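Local coordinates for CELL division inhibitor (Pyrococcus furiosus, PDB 1G3Q), which probably binds and hydrolyses ATP as a MinD-type ATPase linked to inhibition of cell division, and here holds ADP and magnesium, at residues T17-A21 and N45-L50; R32-D38 and N80-G86; L148-M152 and A185-E190. One frame throughout, in Å; residues are numbered along the deposited sequence.

Interaction 1 (T17-A21 and N45-L50). With MG (magnesium ion), chain B; ADP (adenosine-5'-diphosphate), chain C.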
loop_
_atom_site.group_PDB
_atom_site.type_symbol
_atom_site.label_atom_id
_atom_site.label_comp_id
_atom_site.label_asym_id
_atom_site.label_seq_id
_atom_site.Cartn_x
_atom_site.Cartn_y
_atom_site.Cartn_z
ATOM N N THR A 17 -4.220 -1.512 -2.256
ATOM C CA THR A 17 -3.509 -2.749 -2.548
ATOM C C THR A 17 -2.802 -2.659 -3.894
ATOM O O THR A 17 -1.662 -3.112 -4.036
ATOM C CB THR A 17 -4.468 -3.950 -2.525
ATOM O OG1 THR A 17 -4.980 -4.093 -1.199
ATOM C CG2 THR A 17 -3.736 -5.242 -2.901
ATOM N N THR A 18 -3.476 -2.054 -4.871
ATOM C CA THR A 18 -2.919 -1.887 -6.210
ATOM C C THR A 18 -1.656 -1.020 -6.178
ATOM O O THR A 18 -0.654 -1.338 -6.825
ATOM C CB THR A 18 -3.947 -1.243 -7.162
ATOM O OG1 THR A 18 -5.091 -2.099 -7.285
ATOM C CG2 THR A 18 -3.340 -1.026 -8.541
ATOM N N VAL A 19 -1.707 0.078 -5.430
ATOM C CA VAL A 19 -0.547 0.954 -5.322
ATOM C C VAL A 19 0.565 0.227 -4.570
ATOM O O VAL A 19 1.721 0.260 -4.982
ATOM C CB VAL A 19 -0.909 2.270 -4.593
ATOM C CG1 VAL A 19 0.351 3.074 -4.280
ATOM C CG2 VAL A 19 -1.831 3.094 -5.471
ATOM N N THR A 20 0.217 -0.445 -3.475
ATOM C CA THR A 20 1.217 -1.176 -2.700
ATOM C C THR A 20 1.955 -2.186 -3.581
ATOM O O THR A 20 3.185 -2.213 -3.615
ATOM C CB THR A 20 0.582 -1.954 -1.525
ATOM O OG1 THR A 20 -0.107 -1.046 -0.653
ATOM C CG2 THR A 20 1.663 -2.681 -0.734
ATOM N N ALA A 21 1.193 -3.021 -4.282
ATOM C CA ALA A 21 1.762 -4.047 -5.153
ATOM C C ALA A 21 2.602 -3.486 -6.304
ATOM O O ALA A 21 3.737 -3.917 -6.511
ATOM C CB ALA A 21 0.649 -4.937 -5.706
ATOM N N ASN A 45 -5.642 -9.217 0.629
ATOM C CA ASN A 45 -5.605 -9.397 -0.824
ATOM C C ASN A 45 -4.192 -9.248 -1.396
ATOM O O ASN A 45 -3.897 -9.770 -2.464
ATOM C CB ASN A 45 -6.490 -8.354 -1.527
ATOM C CG ASN A 45 -7.964 -8.514 -1.216
ATOM O OD1 ASN A 45 -8.561 -9.557 -1.485
ATOM N ND2 ASN A 45 -8.566 -7.470 -0.655
ATOM N N LEU A 46 -3.330 -8.528 -0.683
ATOM C CA LEU A 46 -1.973 -8.256 -1.156
ATOM C C LEU A 46 -1.165 -9.447 -1.668
ATOM O O LEU A 46 -0.659 -9.417 -2.786
ATOM C CB LEU A 46 -1.178 -7.531 -0.074
ATOM C CG LEU A 46 0.197 -7.019 -0.507
ATOM C CD1 LEU A 46 0.045 -6.023 -1.655
ATOM C CD2 LEU A 46 0.884 -6.362 0.686
ATOM N N SER A 47 -1.038 -10.487 -0.853
ATOM C CA SER A 47 -0.274 -11.669 -1.246
ATOM C C SER A 47 -0.771 -12.254 -2.571
ATOM O O SER A 47 0.024 -12.613 -3.441
ATOM C CB SER A 47 -0.356 -12.733 -0.149
ATOM O OG SER A 47 0.627 -13.738 -0.330
ATOM N N LEU A 48 -2.089 -12.337 -2.724
ATOM C CA LEU A 48 -2.686 -12.885 -3.940
ATOM C C LEU A 48 -2.334 -12.018 -5.153
ATOM O O LEU A 48 -2.006 -12.524 -6.229
ATOM C CB LEU A 48 -4.206 -12.957 -3.778
ATOM C CG LEU A 48 -4.913 -14.185 -4.353
ATOM C CD1 LEU A 48 -4.531 -14.355 -5.815
ATOM C CD2 LEU A 48 -4.523 -15.431 -3.556
ATOM N N VAL A 49 -2.409 -10.706 -4.969
ATOM C CA VAL A 49 -2.098 -9.762 -6.035
ATOM C C VAL A 49 -0.618 -9.844 -6.429
ATOM O O VAL A 49 -0.238 -9.480 -7.542
ATOM C CB VAL A 49 -2.485 -8.330 -5.591
ATOM C CG1 VAL A 49 -1.825 -7.290 -6.465
ATOM C CG2 VAL A 49 -4.004 -8.182 -5.664
ATOM N N LEU A 50 0.214 -10.343 -5.522
ATOM C CA LEU A 50 1.640 -10.486 -5.814
ATOM C C LEU A 50 1.986 -11.909 -6.257
ATOM O O LEU A 50 3.156 -12.251 -6.428
ATOM C CB LEU A 50 2.480 -10.084 -4.599
ATOM C CG LEU A 50 2.540 -8.572 -4.342
ATOM C CD1 LEU A 50 3.260 -8.289 -3.030
ATOM C CD2 LEU A 50 3.255 -7.891 -5.504
HETATM MG MG MG B . -6.954 -3.565 -0.532
HETATM P PB ADP C . -8.352 -1.007 -2.152
HETATM O O1B ADP C . -9.569 -1.491 -1.535
HETATM O O2B ADP C . -8.218 0.441 -1.929
HETATM O O3B ADP C . -6.948 -1.776 -1.724
HETATM P PA ADP C . -7.767 -2.086 -4.702
HETATM O O1A ADP C . -7.977 -3.478 -4.501
HETATM O O2A ADP C . -6.379 -1.720 -4.805
HETATM O O3A ADP C . -8.464 -1.204 -3.684
HETATM O "O5'" ADP C . -8.434 -1.751 -6.007
HETATM C "C5'" ADP C . -9.868 -1.992 -6.281
HETATM C "C4'" ADP C . -10.090 -2.518 -7.653
HETATM O "O4'" ADP C . -9.924 -1.479 -8.660
HETATM C "C3'" ADP C . -9.146 -3.597 -8.078
HETATM O "O3'" ADP C . -9.855 -4.663 -8.704
HETATM C "C2'" ADP C . -8.194 -2.981 -9.058
HETATM O "O2'" ADP C . -7.706 -3.846 -10.082
HETATM C "C1'" ADP C . -8.934 -1.860 -9.653
HETATM N N9 ADP C . -8.116 -0.634 -9.868
HETATM C C8 ADP C . -7.347 0.156 -9.000
HETATM N N7 ADP C . -6.752 1.178 -9.544
HETATM C C5 ADP C . -7.129 1.093 -10.865
HETATM C C6 ADP C . -6.828 1.896 -12.001
HETATM N N6 ADP C . -6.037 2.961 -11.871
HETATM N N1 ADP C . -7.379 1.534 -13.233
HETATM C C2 ADP C . -8.188 0.435 -13.340
HETATM N N3 ADP C . -8.524 -0.381 -12.312
HETATM C C4 ADP C . -7.965 -0.004 -11.097
HETATM O O HOH W 1 -6.923 -5.504 0.826
HETATM O O HOH W 2 -7.979 -4.949 -2.195
HETATM O O HOH W 3 -6.013 -2.357 1.351
HETATM O O HOH W 4 -9.210 -3.285 0.495
#
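The methyl CG2 of Thr17 lies over the start of helix 46-49, 3.9 Å from Leu46 CA and 4.0 Å from Val49 CG2. With chi1 at -64° the two branches of this threonine part company: CG2 stands anti to the backbone N and faces the short helix, while OG1 turns to the nucleotide and binds magnesium at 2.1 Å. A branched residue with one polar and one apolar arm thus serves the metal and the core at once. About a turn beyond Thr17, Thr20 meets the same Leu46 at about a right angle, with CD1 of the leucine 3.8 Å from CG2 of the threonine; Thr20 OG1 is occupied by the carbonyl of Lys16. Ala21 is small enough to let the backbones draw close, and its CB is pressed tightly, 3.5 Å from Val49 CG1, with Leu50 CD2 alongside.

Thr17 is the last residue of the Walker A (P-loop) pattern of this nucleotide-binding fold and lies in the first turn of helix 16-29. Its N reaches ADP O3B over 2.8 Å at an almost straight 165°, and Thr18 grips ADP O2A with both its backbone N and its OG1. The same O3B and four waters complete a sixfold shell round the metal. Asn45, placed just before helix 46-49, does not cap it with its side chain; instead ND2 donates to one of the metal waters at 3.0 Å. Asp118 forms a hydrogen bond to Thr17 OG1, so the hydroxyl is shared between metal and carboxylate.

No hydrogen bond joins the two segments directly: apolar packing sets helix 46-49 beside helix 16-29, whereas one polar link to the site runs through a metal-bound water, making Asn45 a second-shell residue whose contact with magnesium is indirect.

Interaction 2 (R32-D38 and N80-G86)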
loop_
_atom_site.group_PDB
_atom_site.type_symbol
_atom_site.label_atom_id
_atom_site.label_comp_id
_atom_site.label_asym_id
_atom_site.label_seq_id
_atom_site.Cartn_x
_atom_site.Cartn_y
_atom_site.Cartn_z
ATOM N N ARG A 32 15.885 -1.813 -5.215
ATOM C CA ARG A 32 15.626 -1.628 -3.790
ATOM C C ARG A 32 14.980 -2.880 -3.197
ATOM O O ARG A 32 14.129 -3.501 -3.835
ATOM C CB ARG A 32 14.701 -0.426 -3.569
ATOM C CG ARG A 32 15.098 0.821 -4.350
ATOM C CD ARG A 32 16.499 1.305 -3.987
ATOM N NE ARG A 32 16.950 2.363 -4.890
ATOM C CZ ARG A 32 18.090 3.035 -4.750
ATOM N NH1 ARG A 32 18.416 3.981 -5.625
ATOM N NH2 ARG A 32 18.900 2.774 -3.731
ATOM N N LYS A 33 15.383 -3.246 -1.984
ATOM C CA LYS A 33 14.825 -4.422 -1.318
ATOM C C LYS A 33 13.524 -4.005 -0.644
ATOM O O LYS A 33 13.524 -3.178 0.270
ATOM C CB LYS A 33 15.811 -4.972 -0.285
ATOM C CG LYS A 33 15.392 -6.305 0.322
ATOM C CD LYS A 33 16.436 -6.818 1.307
ATOM C CE LYS A 33 15.973 -8.089 2.000
ATOM N NZ LYS A 33 16.940 -8.531 3.052
ATOM N N VAL A 34 12.421 -4.594 -1.093
ATOM C CA VAL A 34 11.098 -4.245 -0.585
ATOM C C VAL A 34 10.325 -5.343 0.140
ATOM O O VAL A 34 10.385 -6.514 -0.232
ATOM C CB VAL A 34 10.197 -3.766 -1.743
ATOM C CG1 VAL A 34 8.866 -3.272 -1.205
ATOM C CG2 VAL A 34 10.902 -2.682 -2.550
ATOM N N LEU A 35 9.596 -4.945 1.178
ATOM C CA LEU A 35 8.735 -5.863 1.916
ATOM C C LEU A 35 7.330 -5.284 1.799
ATOM O O LEU A 35 7.058 -4.186 2.297
ATOM C CB LEU A 35 9.106 -5.955 3.400
ATOM C CG LEU A 35 8.108 -6.836 4.175
ATOM C CD1 LEU A 35 8.190 -8.279 3.664
ATOM C CD2 LEU A 35 8.389 -6.787 5.669
ATOM N N ALA A 36 6.449 -6.004 1.115
ATOM C CA ALA A 36 5.068 -5.565 0.958
ATOM C C ALA A 36 4.297 -6.214 2.104
ATOM O O ALA A 36 4.242 -7.438 2.206
ATOM C CB ALA A 36 4.518 -6.025 -0.390
ATOM N N VAL A 37 3.712 -5.390 2.967
ATOM C CA VAL A 37 2.980 -5.889 4.124
ATOM C C VAL A 37 1.465 -5.754 3.971
ATOM O O VAL A 37 0.957 -4.678 3.664
ATOM C CB VAL A 37 3.416 -5.132 5.402
ATOM C CG1 VAL A 37 2.647 -5.645 6.611
ATOM C CG2 VAL A 37 4.922 -5.299 5.620
ATOM N N ASP A 38 0.747 -6.852 4.185
ATOM C CA ASP A 38 -0.705 -6.809 4.087
ATOM C C ASP A 38 -1.289 -6.487 5.455
ATOM O O ASP A 38 -1.555 -7.386 6.254
ATOM C CB ASP A 38 -1.275 -8.144 3.604
ATOM C CG ASP A 38 -2.737 -8.032 3.213
ATOM O OD1 ASP A 38 -3.385 -7.043 3.628
ATOM O OD2 ASP A 38 -3.244 -8.918 2.496
ATOM N N ASN A 80 13.867 -8.643 -5.709
ATOM C CA ASN A 80 13.957 -7.791 -4.529
ATOM C C ASN A 80 12.637 -7.500 -3.824
ATOM O O ASN A 80 12.563 -6.601 -2.983
ATOM C CB ASN A 80 14.639 -6.471 -4.905
ATOM C CG ASN A 80 15.967 -6.686 -5.613
ATOM O OD1 ASN A 80 16.836 -7.403 -5.117
ATOM N ND2 ASN A 80 16.128 -6.065 -6.779
ATOM N N VAL A 81 11.599 -8.260 -4.148
ATOM C CA VAL A 81 10.303 -8.043 -3.517
ATOM C C VAL A 81 9.877 -9.224 -2.654
ATOM O O VAL A 81 9.798 -10.362 -3.119
ATOM C CB VAL A 81 9.207 -7.772 -4.569
ATOM C CG1 VAL A 81 7.861 -7.556 -3.881
ATOM C CG2 VAL A 81 9.577 -6.548 -5.391
ATOM N N TYR A 82 9.612 -8.946 -1.385
ATOM C CA TYR A 82 9.176 -9.979 -0.464
ATOM C C TYR A 82 7.811 -9.581 0.071
ATOM O O TYR A 82 7.415 -8.417 -0.025
ATOM C CB TYR A 82 10.189 -10.128 0.670
ATOM C CG TYR A 82 11.573 -10.435 0.150
ATOM C CD1 TYR A 82 12.380 -9.427 -0.371
ATOM C CD2 TYR A 82 12.049 -11.746 0.118
ATOM C CE1 TYR A 82 13.630 -9.713 -0.917
ATOM C CE2 TYR A 82 13.295 -12.046 -0.428
ATOM C CZ TYR A 82 14.078 -11.023 -0.944
ATOM O OH TYR A 82 15.298 -11.317 -1.499
ATOM N N VAL A 83 7.083 -10.542 0.620
ATOM C CA VAL A 83 5.761 -10.240 1.140
ATOM C C VAL A 83 5.509 -10.848 2.514
ATOM O O VAL A 83 6.016 -11.926 2.845
ATOM C CB VAL A 83 4.662 -10.709 0.141
ATOM C CG1 VAL A 83 4.757 -12.212 -0.071
ATOM C CG2 VAL A 83 3.262 -10.319 0.646
ATOM N N LEU A 84 4.761 -10.101 3.322
ATOM C CA LEU A 84 4.340 -10.508 4.662
ATOM C C LEU A 84 2.834 -10.574 4.421
ATOM O O LEU A 84 2.125 -9.581 4.565
ATOM C CB LEU A 84 4.686 -9.418 5.688
ATOM C CG LEU A 84 4.188 -9.593 7.130
ATOM C CD1 LEU A 84 4.444 -11.004 7.594
ATOM C CD2 LEU A 84 4.887 -8.591 8.049
ATOM N N PRO A 85 2.337 -11.753 4.020
ATOM C CA PRO A 85 0.928 -12.009 3.714
ATOM C C PRO A 85 -0.051 -12.070 4.872
ATOM O O PRO A 85 0.324 -12.308 6.009
ATOM C CB PRO A 85 0.990 -13.332 2.963
ATOM C CG PRO A 85 2.040 -14.073 3.759
ATOM C CD PRO A 85 3.116 -13.009 3.974
ATOM N N GLY A 86 -1.321 -11.852 4.553
ATOM C CA GLY A 86 -2.363 -11.920 5.556
ATOM C C GLY A 86 -3.213 -13.148 5.282
ATOM O O GLY A 86 -3.306 -13.595 4.138
HETATM O O HOH W 5 -2.152 -11.091 1.754
#
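Val34 is gripped twice by the neighbouring strand: its N donates to Asn80 O over 2.8 Å, almost head-on to the oxygen, and its O accepts from Tyr82 N. Ala36 repeats the pattern two residues later, taking Tyr82 O with its N and giving its O to Leu84 N. Asp38 N closes the series on Leu84 O at 3.1 Å. In each case the N-H points within 20° of the acceptor, and the carbonyls of Asn80, Tyr82 and Ala36 also receive CA-H...O contacts from Lys33, Leu35 and Val83.

Such paired bonds from every second residue are the signature of parallel strands, here 34-38 and 81-84 in the central sheet of the P-loop ATPase fold. The residues between, Leu35 and Val37, bond through the backbone to strand 114-118 instead. Side chains divide accordingly: Val34 and Ala36 lie under helix 16-29, with Ala36 leaving room for Leu46. On the other face, Leu35 CD1 packs 4.0 Å from Tyr82 CB, and Val37 and Leu84 run side by side, CG1 and CD2 4.0 Å apart. These branched apolar residues suit a strand buried between layers.

Asn80, Lys33 and Asp38 sit at the strand ends. Asn80 ND2 is satisfied by Gly28 O. The long, extended Lys33 slants past the Tyr82 ring, CG 4.0 Å from CE1, and carries NZ to Lys111 O. Where the main-chain bonding stops, one water spans the gap, donating to Asp38 OD2 at 2.5 Å and accepting from Gly86 N at 3.0 Å. The same OD2 has a weak bond from Leu46 N, while OD1 of Asp38 accepts from the backbone N of Asp40, a magnesium ligand in a structure of this protein.

Interaction 3 (L148-M152 and A185-E190)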
loop_
_atom_site.group_PDB
_atom_site.type_symbol
_atom_site.label_atom_id
_atom_site.label_comp_id
_atom_site.label_asym_id
_atom_site.label_seq_id
_atom_site.Cartn_x
_atom_site.Cartn_y
_atom_site.Cartn_z
ATOM N N LEU A 148 -11.524 12.759 -1.552
ATOM C CA LEU A 148 -10.396 13.649 -1.309
ATOM C C LEU A 148 -10.430 14.189 0.119
ATOM O O LEU A 148 -9.443 14.093 0.850
ATOM C CB LEU A 148 -10.415 14.818 -2.298
ATOM C CG LEU A 148 -10.181 14.499 -3.776
ATOM C CD1 LEU A 148 -10.424 15.746 -4.611
ATOM C CD2 LEU A 148 -8.761 13.987 -3.977
ATOM N N THR A 149 -11.571 14.753 0.513
ATOM C CA THR A 149 -11.716 15.312 1.853
ATOM C C THR A 149 -11.548 14.249 2.937
ATOM O O THR A 149 -10.928 14.502 3.968
ATOM C CB THR A 149 -13.085 16.020 2.029
ATOM O OG1 THR A 149 -14.150 15.103 1.753
ATOM C CG2 THR A 149 -13.194 17.202 1.082
ATOM N N ASP A 150 -12.093 13.060 2.707
ATOM C CA ASP A 150 -11.965 11.985 3.684
ATOM C C ASP A 150 -10.504 11.576 3.838
ATOM O O ASP A 150 -10.006 11.429 4.954
ATOM C CB ASP A 150 -12.805 10.774 3.260
ATOM C CG ASP A 150 -14.279 10.951 3.572
ATOM O OD1 ASP A 150 -14.676 12.082 3.923
ATOM O OD2 ASP A 150 -15.038 9.965 3.464
ATOM N N THR A 151 -9.817 11.400 2.712
ATOM C CA THR A 151 -8.411 11.007 2.733
ATOM C C THR A 151 -7.572 12.111 3.370
ATOM O O THR A 151 -6.605 11.844 4.081
ATOM C CB THR A 151 -7.894 10.724 1.310
ATOM O OG1 THR A 151 -8.693 9.694 0.711
ATOM C CG2 THR A 151 -6.443 10.270 1.352
ATOM N N MET A 152 -7.957 13.355 3.113
ATOM C CA MET A 152 -7.257 14.500 3.678
ATOM C C MET A 152 -7.293 14.387 5.196
ATOM O O MET A 152 -6.277 14.561 5.868
ATOM C CB MET A 152 -7.945 15.792 3.249
ATOM C CG MET A 152 -7.287 17.055 3.763
ATOM S SD MET A 152 -8.377 18.470 3.533
ATOM C CE MET A 152 -8.814 18.265 1.789
ATOM N N ALA A 185 -7.218 18.825 -7.643
ATOM C CA ALA A 185 -7.183 17.815 -6.592
ATOM C C ALA A 185 -6.074 18.145 -5.602
ATOM O O ALA A 185 -6.252 18.012 -4.394
ATOM C CB ALA A 185 -6.956 16.433 -7.196
ATOM N N GLU A 186 -4.928 18.576 -6.119
ATOM C CA GLU A 186 -3.803 18.926 -5.262
ATOM C C GLU A 186 -4.168 20.143 -4.424
ATOM O O GLU A 186 -3.839 20.214 -3.241
ATOM C CB GLU A 186 -2.561 19.230 -6.101
ATOM C CG GLU A 186 -1.334 19.591 -5.279
ATOM C CD GLU A 186 -0.088 19.752 -6.130
ATOM O OE1 GLU A 186 -0.101 20.593 -7.055
ATOM O OE2 GLU A 186 0.904 19.039 -5.876
ATOM N N ASP A 187 -4.855 21.093 -5.046
ATOM C CA ASP A 187 -5.281 22.309 -4.362
ATOM C C ASP A 187 -6.176 21.940 -3.183
ATOM O O ASP A 187 -6.169 22.613 -2.152
ATOM C CB ASP A 187 -6.034 23.222 -5.341
ATOM C CG ASP A 187 -6.498 24.526 -4.700
ATOM O OD1 ASP A 187 -5.678 25.195 -4.035
ATOM O OD2 ASP A 187 -7.683 24.884 -4.870
ATOM N N VAL A 188 -6.934 20.858 -3.334
ATOM C CA VAL A 188 -7.835 20.391 -2.284
ATOM C C VAL A 188 -7.108 19.611 -1.194
ATOM O O VAL A 188 -7.277 19.884 -0.006
ATOM C CB VAL A 188 -8.943 19.482 -2.864
ATOM C CG1 VAL A 188 -9.772 18.884 -1.738
ATOM C CG2 VAL A 188 -9.826 20.278 -3.806
ATOM N N MET A 189 -6.301 18.640 -1.608
ATOM C CA MET A 189 -5.555 17.792 -0.682
ATOM C C MET A 189 -4.625 18.524 0.280
ATOM O O MET A 189 -4.462 18.105 1.427
ATOM C CB MET A 189 -4.752 16.753 -1.465
ATOM C CG MET A 189 -5.612 15.713 -2.156
ATOM S SD MET A 189 -6.707 14.885 -0.982
ATOM C CE MET A 189 -5.530 13.890 -0.072
ATOM N N GLU A 190 -4.012 19.606 -0.188
ATOM C CA GLU A 190 -3.090 20.387 0.632
ATOM C C GLU A 190 -1.735 19.704 0.806
ATOM O O GLU A 190 -0.909 20.140 1.610
ATOM C CB GLU A 190 -3.701 20.684 2.007
ATOM C CG GLU A 190 -4.922 21.589 1.958
ATOM C CD GLU A 190 -5.331 22.093 3.329
ATOM O OE1 GLU A 190 -5.677 21.263 4.199
ATOM O OE2 GLU A 190 -5.301 23.324 3.535
#
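Leu148 and Met189 interlock between two helices that alternate with parallel strands in successive beta-alpha-beta units of the alpha-beta-alpha sandwich. Helices 145-160 and 182-189 lie on the same face of the sheet, where Leu148 and Thr151 rest on strand 136-141 and Met189 bridges to strand 164-173. Over these segments the axes run 10.0 Å apart and cross at -38°.

Apolar packing carries most of the contact. The side chains of Leu148 and Met189 cross at about a right angle, with CD2 of the leucine 3.7 Å from SD of the methionine. Bends at chi2 and chi3 (-55° and -71°) fold Met189 back across the groove, so that its CE arrives 4.0 Å from Thr151 CG2; an unbranched, flexible chain suits such a filling role. Val188 inserts CG1 between the helices, 4.2 Å from Leu148 CB, and the small Ala185 meets Leu148 CD1. Met152 points at helix 182-189, its CG 3.8 Å from Met189 O.

No hydrogen bond crosses between the two segments. Thr151 turns its OG1 from the partner helix to Cys147 O and to Gly10 N of the probable P-loop, which ties this helix to the nucleotide-binding loop.

Sulfur meets oxygen in one close contact, Met189 SD lying 3.4 Å from Leu148 O.

Interactions 1 and 2 are buried neighbours, their centres 10 Å apart, and share a connected run of the chain: strand 34-38 follows helix 16-29 and leads into helix 46-49. They meet where Asp38 and Ala36 of interaction 2 face Leu46 of interaction 1. Interaction 3 stands apart, about 17 Å from interaction 2 between nearest atoms, on the other side of the chain's centre, and is partly open to solvent. The chemistry follows position: main-chain hydrogen bonds build the sheet in 2, side-chain packing joins helices in 1 and 3, and only 1 adds metal coordination. The P-loop region links to 1 directly and to 3 through Thr151.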